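Local coordinates for 5-dehydro-2-deoxygluconokinase (Bacillus halodurans C-125, PDB 2QCV), which probably phosphorylates 5-dehydro-2-deoxy-D-gluconate with ATP, as a PfkB-family sugar kinase in the breakdown of myo-inositol, at residues Ala197-Arg207 / Leu229-Lys240; Ser274-Ala282 / Ala292-Val303. All coordinates share one frame; numbering follows the deposited sequence. Where two conformers were deposited one is given.

Contact 1. Residues Ala197-Arg207 / Leu229-Lys240; sequences AEQSDIVIGTR and LFKHSPELIVIK
Glu198 lies flat along the ring of His232, the two side chains running the same way. Its CB starts 3.9 Å from CG of His232; CG then settles over the middle of the imidazole, 3.6 Å from the ring centroid, as a CH-pi contact. The chain stays extended, which carries CD to 3.7 Å from CE1 of His232 and leaves the carboxylate stacked on the ring, the planes only 7° apart. OE2 is bound by Tyr228 OH and by Arg163 of the second subunit. An alanine in place of His232 would remove this flat support and is likely to leave the glutamate stem freer to swing away from those two partners.

Beside the stack, Ser233 N gives a hydrogen bond to Glu198 O (2.9 Å). Pro234 has no N-H to offer the nearby Ser200 O; what it brings is a compact ring whose CG rests 4.0 Å from Val203 CG2. Asp201 O then takes two donors, Glu235 N and the longer-reaching Leu236 N. From there the strands run in parallel register, with bonds such as Val238 N to Val203 O (2.8 Å). Lys240, bent at chi3 (-79°), folds back over the neighbouring strand, with CE 3.5 Å from Gly205 C.

Ile202, Ile204, Leu236 and Val238 form an apolar face toward helix 271-284, whereas Val203, Ile237 and Ile239 meet Phe210 on the other. Two adjacent parallel strands joined through helices 207-213 and 222-229 make the beta-alpha-beta crossover of the ribokinase-like alpha/beta sandwich.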
loop_
_atom_site.group_PDB
_atom_site.type_symbol
_atom_site.label_atom_id
_atom_site.label_comp_id
_atom_site.label_asym_id
_atom_site.label_seq_id
_atom_site.Cartn_x
_atom_site.Cartn_y
_atom_site.Cartn_z
ATOM N N ALA A 197 -15.941 -12.781 -21.383
ATOM C CA ALA A 197 -16.465 -13.000 -22.740
ATOM C C ALA A 197 -17.275 -14.292 -22.785
ATOM O O ALA A 197 -18.312 -14.368 -23.459
ATOM C CB ALA A 197 -15.317 -13.040 -23.792
ATOM N N GLU A 198 -16.847 -15.310 -22.026
ATOM C CA GLU A 198 -17.528 -16.596 -22.060
ATOM C C GLU A 198 -18.951 -16.531 -21.489
ATOM O O GLU A 198 -19.781 -17.354 -21.848
ATOM C CB GLU A 198 -16.695 -17.636 -21.306
ATOM C CG GLU A 198 -15.468 -18.101 -22.132
ATOM C CD GLU A 198 -14.464 -18.894 -21.309
ATOM O OE1 GLU A 198 -14.785 -19.218 -20.145
ATOM O OE2 GLU A 198 -13.366 -19.186 -21.837
ATOM N N GLN A 199 -19.189 -15.541 -20.651
ATOM C CA GLN A 199 -20.466 -15.291 -19.977
ATOM C C GLN A 199 -21.353 -14.338 -20.752
ATOM O O GLN A 199 -22.531 -14.166 -20.419
ATOM C CB GLN A 199 -20.232 -14.519 -18.676
ATOM C CG GLN A 199 -19.400 -15.111 -17.657
ATOM C CD GLN A 199 -19.658 -14.439 -16.339
ATOM O OE1 GLN A 199 -20.761 -14.520 -15.806
ATOM N NE2 GLN A 199 -18.674 -13.735 -15.828
ATOM N N SER A 200 -20.788 -13.661 -21.751
ATOM C CA SER A 200 -21.480 -12.537 -22.419
ATOM C C SER A 200 -22.291 -12.985 -23.623
ATOM O O SER A 200 -22.027 -14.029 -24.197
ATOM C CB SER A 200 -20.444 -11.499 -22.874
ATOM O OG SER A 200 -19.779 -10.962 -21.754
ATOM N N ASP A 201 -23.249 -12.150 -24.028
ATOM C CA ASP A 201 -24.109 -12.407 -25.178
ATOM C C ASP A 201 -23.546 -11.808 -26.469
ATOM O O ASP A 201 -23.632 -12.398 -27.553
ATOM C CB ASP A 201 -25.488 -11.831 -24.856
ATOM C CG ASP A 201 -26.092 -12.485 -23.674
ATOM O OD1 ASP A 201 -26.220 -13.717 -23.707
ATOM O OD2 ASP A 201 -26.414 -11.809 -22.686
ATOM N N ILE A 202 -22.949 -10.635 -26.326
ATOM C CA ILE A 202 -22.319 -9.918 -27.440
ATOM C C ILE A 202 -20.957 -9.462 -26.981
ATOM O O ILE A 202 -20.829 -8.874 -25.897
ATOM C CB ILE A 202 -23.153 -8.662 -27.888
ATOM C CG1 ILE A 202 -24.601 -9.061 -28.217
ATOM C CG2 ILE A 202 -22.447 -7.946 -29.053
ATOM C CD1 ILE A 202 -25.557 -7.869 -28.542
ATOM N N VAL A 203 -19.940 -9.704 -27.805
ATOM C CA VAL A 203 -18.581 -9.273 -27.519
ATOM C C VAL A 203 -18.067 -8.448 -28.679
ATOM O O VAL A 203 -18.161 -8.888 -29.830
ATOM C CB VAL A 203 -17.620 -10.478 -27.261
ATOM C CG1 VAL A 203 -16.266 -9.980 -26.756
ATOM C CG2 VAL A 203 -18.255 -11.428 -26.233
ATOM N N ILE A 204 -17.565 -7.246 -28.370
ATOM C CA ILE A 204 -17.109 -6.275 -29.379
ATOM C C ILE A 204 -15.693 -5.858 -29.039
ATOM O O ILE A 204 -15.450 -5.446 -27.918
ATOM C CB ILE A 204 -17.974 -5.002 -29.385
ATOM C CG1 ILE A 204 -19.453 -5.348 -29.612
ATOM C CG2 ILE A 204 -17.467 -4.046 -30.459
ATOM C CD1 ILE A 204 -20.413 -4.149 -29.462
ATOM N N GLY A 205 -14.766 -5.961 -29.985
ATOM C CA GLY A 205 -13.372 -5.590 -29.734
ATOM C C GLY A 205 -12.580 -5.553 -31.005
ATOM O O GLY A 205 -13.047 -6.043 -32.040
ATOM N N THR A 206 -11.391 -4.962 -30.938
ATOM C CA THR A 206 -10.468 -5.022 -32.029
ATOM C C THR A 206 -9.808 -6.391 -32.074
ATOM O O THR A 206 -9.758 -7.118 -31.077
ATOM C CB THR A 206 -9.370 -3.929 -31.909
ATOM O OG1 THR A 206 -8.530 -4.213 -30.780
ATOM C CG2 THR A 206 -9.985 -2.530 -31.772
ATOM N N ARG A 207 -9.226 -6.732 -33.214
ATOM C CA ARG A 207 -8.494 -7.990 -33.338
ATOM C C ARG A 207 -7.390 -8.039 -32.279
ATOM O O ARG A 207 -7.188 -9.050 -31.661
ATOM C CB ARG A 207 -7.936 -8.107 -34.766
ATOM C CG ARG A 207 -7.136 -9.360 -35.112
ATOM C CD ARG A 207 -7.949 -10.648 -34.944
ATOM N NE ARG A 207 -7.661 -11.310 -33.665
ATOM C CZ ARG A 207 -8.271 -12.395 -33.194
ATOM N NH1 ARG A 207 -9.244 -12.995 -33.889
ATOM N NH2 ARG A 207 -7.881 -12.918 -32.027
ATOM N N LEU A 229 -15.361 -19.083 -28.661
ATOM C CA LEU A 229 -16.366 -18.390 -27.865
ATOM C C LEU A 229 -17.773 -18.917 -28.075
ATOM O O LEU A 229 -18.590 -18.861 -27.157
ATOM C CB LEU A 229 -16.318 -16.892 -28.136
ATOM C CG LEU A 229 -15.136 -16.181 -27.486
ATOM C CD1 LEU A 229 -15.149 -14.745 -27.903
ATOM C CD2 LEU A 229 -15.154 -16.321 -25.945
ATOM N N PHE A 230 -18.031 -19.496 -29.242
ATOM C CA PHE A 230 -19.346 -20.083 -29.538
ATOM C C PHE A 230 -19.566 -21.451 -28.869
ATOM O O PHE A 230 -20.646 -22.019 -28.992
ATOM C CB PHE A 230 -19.627 -20.171 -31.045
ATOM C CG PHE A 230 -19.936 -18.831 -31.714
ATOM C CD1 PHE A 230 -20.586 -17.813 -31.044
ATOM C CD2 PHE A 230 -19.643 -18.648 -33.036
ATOM C CE1 PHE A 230 -20.853 -16.619 -31.649
ATOM C CE2 PHE A 230 -19.925 -17.443 -33.671
ATOM C CZ PHE A 230 -20.528 -16.417 -32.960
ATOM N N LYS A 231 -18.574 -21.947 -28.126
ATOM C CA LYS A 231 -18.769 -23.031 -27.170
ATOM C C LYS A 231 -19.375 -22.508 -25.881
ATOM O O LYS A 231 -19.764 -23.291 -25.047
ATOM C CB LYS A 231 -17.439 -23.721 -26.837
ATOM C CG LYS A 231 -16.904 -24.522 -27.975
ATOM C CD LYS A 231 -15.495 -25.025 -27.642
ATOM C CE LYS A 231 -14.853 -25.622 -28.874
ATOM N NZ LYS A 231 -13.437 -25.997 -28.609
ATOM N N HIS A 232 -19.455 -21.178 -25.733
ATOM C CA HIS A 232 -19.851 -20.538 -24.477
ATOM C C HIS A 232 -21.105 -19.694 -24.749
ATOM O O HIS A 232 -21.878 -20.066 -25.646
ATOM C CB HIS A 232 -18.670 -19.770 -23.891
ATOM C CG HIS A 232 -17.485 -20.633 -23.609
ATOM N ND1 HIS A 232 -17.325 -21.306 -22.418
ATOM C CD2 HIS A 232 -16.423 -20.975 -24.380
ATOM C CE1 HIS A 232 -16.202 -22.004 -22.452
ATOM N NE2 HIS A 232 -15.622 -21.808 -23.623
ATOM N N SER A 233 -21.324 -18.613 -23.994
ATOM C CA SER A 233 -22.537 -17.819 -24.123
ATOM C C SER A 233 -22.705 -16.959 -25.385
ATOM O O SER A 233 -23.831 -16.750 -25.800
ATOM C CB SER A 233 -22.718 -16.916 -22.902
ATOM O OG SER A 233 -22.917 -17.705 -21.739
ATOM N N PRO A 234 -21.629 -16.357 -25.937
ATOM C CA PRO A 234 -21.917 -15.402 -27.018
ATOM C C PRO A 234 -22.743 -15.918 -28.171
ATOM O O PRO A 234 -22.565 -17.072 -28.613
ATOM C CB PRO A 234 -20.517 -14.981 -27.492
ATOM C CG PRO A 234 -19.709 -15.113 -26.257
ATOM C CD PRO A 234 -20.203 -16.344 -25.585
ATOM N N GLU A 235 -23.645 -15.049 -28.633
ATOM C CA GLU A 235 -24.454 -15.259 -29.857
ATOM C C GLU A 235 -24.003 -14.336 -30.992
ATOM O O GLU A 235 -24.309 -14.581 -32.132
ATOM C CB GLU A 235 -25.944 -14.994 -29.524
ATOM C CG GLU A 235 -26.257 -13.494 -29.346
ATOM C CD GLU A 235 -27.611 -13.159 -28.645
ATOM O OE1 GLU A 235 -28.305 -14.105 -28.222
ATOM O OE2 GLU A 235 -27.971 -11.935 -28.572
ATOM N N LEU A 236 -23.194 -13.323 -30.667
ATOM C CA LEU A 236 -22.716 -12.318 -31.616
ATOM C C LEU A 236 -21.355 -11.830 -31.225
ATOM O O LEU A 236 -21.163 -11.388 -30.090
ATOM C CB LEU A 236 -23.669 -11.112 -31.685
ATOM C CG LEU A 236 -23.315 -9.956 -32.645
ATOM C CD1 LEU A 236 -23.260 -10.375 -34.171
ATOM C CD2 LEU A 236 -24.291 -8.828 -32.432
ATOM N N ILE A 237 -20.407 -11.897 -32.159
ATOM C CA ILE A 237 -19.049 -11.464 -31.886
ATOM C C ILE A 237 -18.655 -10.506 -32.985
ATOM O O ILE A 237 -18.793 -10.823 -34.187
ATOM C CB ILE A 237 -18.074 -12.690 -31.848
ATOM C CG1 ILE A 237 -18.506 -13.684 -30.771
ATOM C CG2 ILE A 237 -16.602 -12.262 -31.709
ATOM C CD1 ILE A 237 -17.838 -15.047 -30.827
ATOM N N VAL A 238 -18.226 -9.316 -32.586
ATOM C CA VAL A 238 -17.812 -8.279 -33.542
ATOM C C VAL A 238 -16.319 -8.012 -33.413
ATOM O O VAL A 238 -15.839 -7.640 -32.346
ATOM C CB VAL A 238 -18.617 -6.987 -33.337
ATOM C CG1 VAL A 238 -18.136 -5.919 -34.322
ATOM C CG2 VAL A 238 -20.177 -7.268 -33.461
ATOM N N ILE A 239 -15.563 -8.253 -34.477
ATOM C CA ILE A 239 -14.109 -8.138 -34.428
ATOM C C ILE A 239 -13.703 -7.030 -35.410
ATOM O O ILE A 239 -13.993 -7.125 -36.606
ATOM C CB ILE A 239 -13.374 -9.487 -34.786
ATOM C CG1 ILE A 239 -13.957 -10.676 -33.960
ATOM C CG2 ILE A 239 -11.824 -9.348 -34.633
ATOM C CD1 ILE A 239 -13.289 -12.041 -34.166
ATOM N N LYS A 240 -13.077 -5.977 -34.889
ATOM C CA LYS A 240 -12.725 -4.783 -35.677
ATOM C C LYS A 240 -11.261 -4.783 -36.075
ATOM O O LYS A 240 -10.361 -5.119 -35.277
ATOM C CB LYS A 240 -13.021 -3.533 -34.873
ATOM C CG LYS A 240 -14.464 -3.500 -34.328
ATOM C CD LYS A 240 -14.644 -2.322 -33.423
ATOM C CE LYS A 240 -14.082 -2.530 -32.046
ATOM N NZ LYS A 240 -13.977 -1.214 -31.303
HETATM O O HOH W 1 -21.360 -19.600 -20.619
HETATM O O HOH W 2 -26.053 -15.469 -25.463
#

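Contact 2. Residues Ser274-Ala282 / Ala292-Val303; sequences SYASAFLYA and ALKYGSASASIV
A close antiparallel helix pair of the ribokinase-like fold meets here, with Tyr275 laid against Gly296 where the two backbones come nearest. The Gly-Ala-Gly-Asp signature, which in PfkB relatives belongs to the phosphoryl-transfer site, runs into the start of helix 271-284; helix 289-305 returns along it at 148°, the axes of the paired segments approaching to 7.0 Å.

That closeness rests on small residues. Gly296 has nothing beyond CA, and a CB in its place would run into Tyr275 O. With CG anti to the backbone N (chi1 -174°), the Tyr275 ring swings alongside the opposite helix and receives Gly296 CA over one face, 3.9 Å from its centroid and toward the rim. It is a knob in the hole made by Leu293, Gly296, Ser297 and Ala300. Leu293 CD2 comes to 3.2 Å from Tyr275 OH, a hydroxyl hydrogen-bonded to Ser246 OG. Ser297 turns OG back to Leu293 O (2.7 Å), which satisfies this buried group within its helix.

Alanines fill the remaining seam tightly: Ala278 CB lies 3.4 Å from Ser299 CB, and Ala282 CB the same 3.4 Å from Ala292 CA. Larger groups stand further along the seam and at its flanks. Phe279 runs beside Leu293, its CE1 3.7 Å from Leu293 CD2. Tyr295 brings CE2 to the edge of the Tyr281 ring, 3.9 Å from Tyr281 CE2. A water joins the hydroxyls of Ser277 and Ser299.

Tyr275, Phe279 and Leu293 rest on Val238 of strand 236-240, and Leu293 also reaches strand 246-250. Away from the sheet, Tyr281 and Tyr295 pack on helix 316-325, where Glu320 takes the hydroxyl of Tyr295.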
loop_
_atom_site.group_PDB
_atom_site.type_symbol
_atom_site.label_atom_id
_atom_site.label_comp_id
_atom_site.label_asym_id
_atom_site.label_seq_id
_atom_site.Cartn_x
_atom_site.Cartn_y
_atom_site.Cartn_z
ATOM N N SER A 274 -17.695 5.521 -29.907
ATOM C CA SER A 274 -18.625 5.947 -30.957
ATOM C C SER A 274 -19.088 4.744 -31.788
ATOM O O SER A 274 -20.292 4.609 -32.088
ATOM C CB SER A 274 -17.991 7.005 -31.866
ATOM O OG SER A 274 -18.256 8.300 -31.362
ATOM N N TYR A 275 -18.149 3.855 -32.119
ATOM C CA TYR A 275 -18.490 2.631 -32.827
ATOM C C TYR A 275 -19.531 1.803 -32.052
ATOM O O TYR A 275 -20.547 1.413 -32.605
ATOM C CB TYR A 275 -17.221 1.837 -33.154
ATOM C CG TYR A 275 -17.465 0.624 -34.011
ATOM C CD1 TYR A 275 -18.096 -0.502 -33.489
ATOM C CD2 TYR A 275 -17.070 0.597 -35.356
ATOM C CE1 TYR A 275 -18.338 -1.628 -34.284
ATOM C CE2 TYR A 275 -17.290 -0.527 -36.144
ATOM C CZ TYR A 275 -17.918 -1.625 -35.612
ATOM O OH TYR A 275 -18.132 -2.730 -36.391
ATOM N N ALA A 276 -19.297 1.590 -30.758
ATOM C CA ALA A 276 -20.155 0.730 -29.945
ATOM C C ALA A 276 -21.525 1.352 -29.787
ATOM O O ALA A 276 -22.525 0.649 -29.911
ATOM C CB ALA A 276 -19.534 0.476 -28.570
ATOM N N SER A 277 -21.578 2.645 -29.488
ATOM C CA SER A 277 -22.882 3.307 -29.270
ATOM C C SER A 277 -23.742 3.260 -30.538
ATOM O O SER A 277 -24.906 2.893 -30.486
ATOM C CB SER A 277 -22.699 4.738 -28.753
ATOM O OG SER A 277 -21.813 5.501 -29.507
ATOM N N ALA A 278 -23.148 3.586 -31.690
ATOM C CA ALA A 278 -23.902 3.607 -32.957
ATOM C C ALA A 278 -24.243 2.189 -33.442
ATOM O O ALA A 278 -25.319 1.962 -34.002
ATOM C CB ALA A 278 -23.150 4.405 -34.044
ATOM N N PHE A 279 -23.327 1.240 -33.261
ATOM C CA PHE A 279 -23.605 -0.153 -33.591
ATOM C C PHE A 279 -24.779 -0.674 -32.754
ATOM O O PHE A 279 -25.751 -1.237 -33.286
ATOM C CB PHE A 279 -22.364 -1.015 -33.350
ATOM C CG PHE A 279 -22.593 -2.485 -33.575
ATOM C CD1 PHE A 279 -22.429 -3.063 -34.828
ATOM C CD2 PHE A 279 -22.934 -3.296 -32.534
ATOM C CE1 PHE A 279 -22.662 -4.434 -35.028
ATOM C CE2 PHE A 279 -23.156 -4.655 -32.714
ATOM C CZ PHE A 279 -23.029 -5.224 -33.970
ATOM N N LEU A 280 -24.742 -0.413 -31.445
ATOM C CA LEU A 280 -25.841 -0.854 -30.595
ATOM C C LEU A 280 -27.132 -0.125 -30.896
ATOM O O LEU A 280 -28.201 -0.719 -30.890
ATOM C CB LEU A 280 -25.507 -0.710 -29.120
ATOM C CG LEU A 280 -24.349 -1.610 -28.640
ATOM C CD1 LEU A 280 -23.876 -1.188 -27.205
ATOM C CD2 LEU A 280 -24.797 -3.071 -28.721
ATOM N N TYR A 281 -27.058 1.175 -31.125
ATOM C CA TYR A 281 -28.255 1.888 -31.579
ATOM C C TYR A 281 -28.900 1.217 -32.782
ATOM O O TYR A 281 -30.130 1.020 -32.828
ATOM C CB TYR A 281 -27.923 3.338 -31.908
ATOM C CG TYR A 281 -28.989 4.038 -32.707
ATOM C CD1 TYR A 281 -30.033 4.700 -32.073
ATOM C CD2 TYR A 281 -28.937 4.063 -34.092
ATOM C CE1 TYR A 281 -31.030 5.378 -32.823
ATOM C CE2 TYR A 281 -29.942 4.695 -34.853
ATOM C CZ TYR A 281 -30.963 5.375 -34.198
ATOM O OH TYR A 281 -31.922 6.019 -34.930
ATOM N N ALA A 282 -28.087 0.876 -33.782
ATOM C CA ALA A 282 -28.636 0.248 -34.983
ATOM C C ALA A 282 -29.286 -1.093 -34.696
ATOM O O ALA A 282 -30.362 -1.417 -35.248
ATOM C CB ALA A 282 -27.542 0.106 -36.080
ATOM N N ALA A 292 -25.829 -2.300 -38.887
ATOM C CA ALA A 292 -25.250 -1.857 -37.617
ATOM C C ALA A 292 -23.739 -1.626 -37.741
ATOM O O ALA A 292 -23.209 -0.679 -37.178
ATOM C CB ALA A 292 -25.576 -2.833 -36.483
ATOM N N LEU A 293 -23.046 -2.490 -38.473
ATOM C CA LEU A 293 -21.616 -2.292 -38.723
ATOM C C LEU A 293 -21.320 -0.950 -39.422
ATOM O O LEU A 293 -20.306 -0.300 -39.105
ATOM C CB LEU A 293 -21.047 -3.469 -39.515
ATOM C CG LEU A 293 -21.016 -4.854 -38.869
ATOM C CD1 LEU A 293 -20.631 -5.929 -39.945
ATOM C CD2 LEU A 293 -20.050 -4.917 -37.644
ATOM N N LYS A 294 -22.214 -0.510 -40.316
ATOM C CA LYS A 294 -22.023 0.774 -41.005
ATOM C C LYS A 294 -22.232 1.935 -40.049
ATOM O O LYS A 294 -21.492 2.918 -40.064
ATOM C CB LYS A 294 -23.000 0.910 -42.161
ATOM C CG LYS A 294 -22.899 -0.181 -43.200
ATOM C CD LYS A 294 -23.716 0.101 -44.462
ATOM C CE LYS A 294 -23.836 -1.159 -45.352
ATOM N NZ LYS A 294 -22.494 -1.725 -45.673
ATOM N N TYR A 295 -23.257 1.838 -39.207
ATOM C CA TYR A 295 -23.478 2.839 -38.188
ATOM C C TYR A 295 -22.280 2.988 -37.258
ATOM O O TYR A 295 -21.901 4.105 -36.986
ATOM C CB TYR A 295 -24.751 2.548 -37.387
ATOM C CG TYR A 295 -25.999 3.069 -38.046
ATOM C CD1 TYR A 295 -26.546 2.434 -39.183
ATOM C CD2 TYR A 295 -26.675 4.166 -37.523
ATOM C CE1 TYR A 295 -27.689 2.900 -39.765
ATOM C CE2 TYR A 295 -27.869 4.661 -38.141
ATOM C CZ TYR A 295 -28.354 4.009 -39.251
ATOM O OH TYR A 295 -29.499 4.434 -39.891
ATOM N N GLY A 296 -21.683 1.890 -36.797
ATOM C CA GLY A 296 -20.549 1.980 -35.876
ATOM C C GLY A 296 -19.359 2.618 -36.593
ATOM O O GLY A 296 -18.698 3.521 -36.067
ATOM N N SER A 297 -19.112 2.161 -37.810
ATOM C CA SER A 297 -18.000 2.685 -38.570
ATOM C C SER A 297 -18.152 4.163 -38.924
ATOM O O SER A 297 -17.187 4.939 -38.821
ATOM C CB SER A 297 -17.797 1.864 -39.851
ATOM O OG SER A 297 -17.781 0.498 -39.563
ATOM N N ALA A 298 -19.344 4.571 -39.338
ATOM C CA ALA A 298 -19.583 5.972 -39.676
ATOM C C ALA A 298 -19.420 6.888 -38.452
ATOM O O ALA A 298 -18.824 7.978 -38.522
ATOM C CB ALA A 298 -21.007 6.131 -40.331
ATOM N N SER A 299 -19.979 6.471 -37.325
ATOM C CA SER A 299 -19.849 7.237 -36.087
ATOM C C SER A 299 -18.390 7.382 -35.651
ATOM O O SER A 299 -17.976 8.459 -35.254
ATOM C CB SER A 299 -20.648 6.582 -34.953
ATOM O OG SER A 299 -20.801 7.480 -33.855
ATOM N N ALA A 300 -17.630 6.284 -35.689
ATOM C CA ALA A 300 -16.175 6.338 -35.465
ATOM C C ALA A 300 -15.453 7.342 -36.323
ATOM O O ALA A 300 -14.617 8.118 -35.831
ATOM C CB ALA A 300 -15.544 4.976 -35.661
ATOM N N SER A 301 -15.773 7.352 -37.606
ATOM C CA SER A 301 -15.185 8.306 -38.513
ATOM C C SER A 301 -15.523 9.755 -38.123
ATOM O O SER A 301 -14.672 10.610 -38.169
ATOM C CB SER A 301 -15.642 8.045 -39.941
ATOM O OG SER A 301 -15.366 9.144 -40.808
ATOM N N ILE A 302 -16.758 10.027 -37.752
ATOM C CA ILE A 302 -17.173 11.401 -37.485
ATOM C C ILE A 302 -16.493 11.908 -36.220
ATOM O O ILE A 302 -15.987 13.051 -36.173
ATOM C CB ILE A 302 -18.697 11.482 -37.333
ATOM C CG1 ILE A 302 -19.367 11.199 -38.649
ATOM C CG2 ILE A 302 -19.134 12.883 -36.848
ATOM C CD1 ILE A 302 -20.848 10.887 -38.528
ATOM N N VAL A 303 -16.441 11.068 -35.198
ATOM C CA VAL A 303 -15.891 11.513 -33.915
ATOM C C VAL A 303 -14.411 11.864 -34.041
ATOM O O VAL A 303 -13.953 12.813 -33.387
ATOM C CB VAL A 303 -16.204 10.527 -32.767
ATOM C CG1 VAL A 303 -15.291 9.341 -32.815
ATOM C CG2 VAL A 303 -16.142 11.245 -31.422
HETATM O O HOH W 3 -22.370 7.238 -31.891
#

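Going from the N terminus, contact 1 comes first: after strand 202-206 the chain leaves the sheet, passes through helices 207-213 and 222-229, and returns as strand 236-240, closing the loop. Strands 246-250 and 255-258 then extend the sheet before helix 271-284 begins, and contact 2 closes a much shorter hairpin of helices. The two contacts therefore lie in series, neither nested nor crossed. They meet in space, their centres about 18 Å apart: Val238 CG2 lies 3.5 Å from Phe279 CZ, and Lys240 makes a cation-pi interaction with Tyr275. Together they join the central sheet to the helical layer on one of its faces.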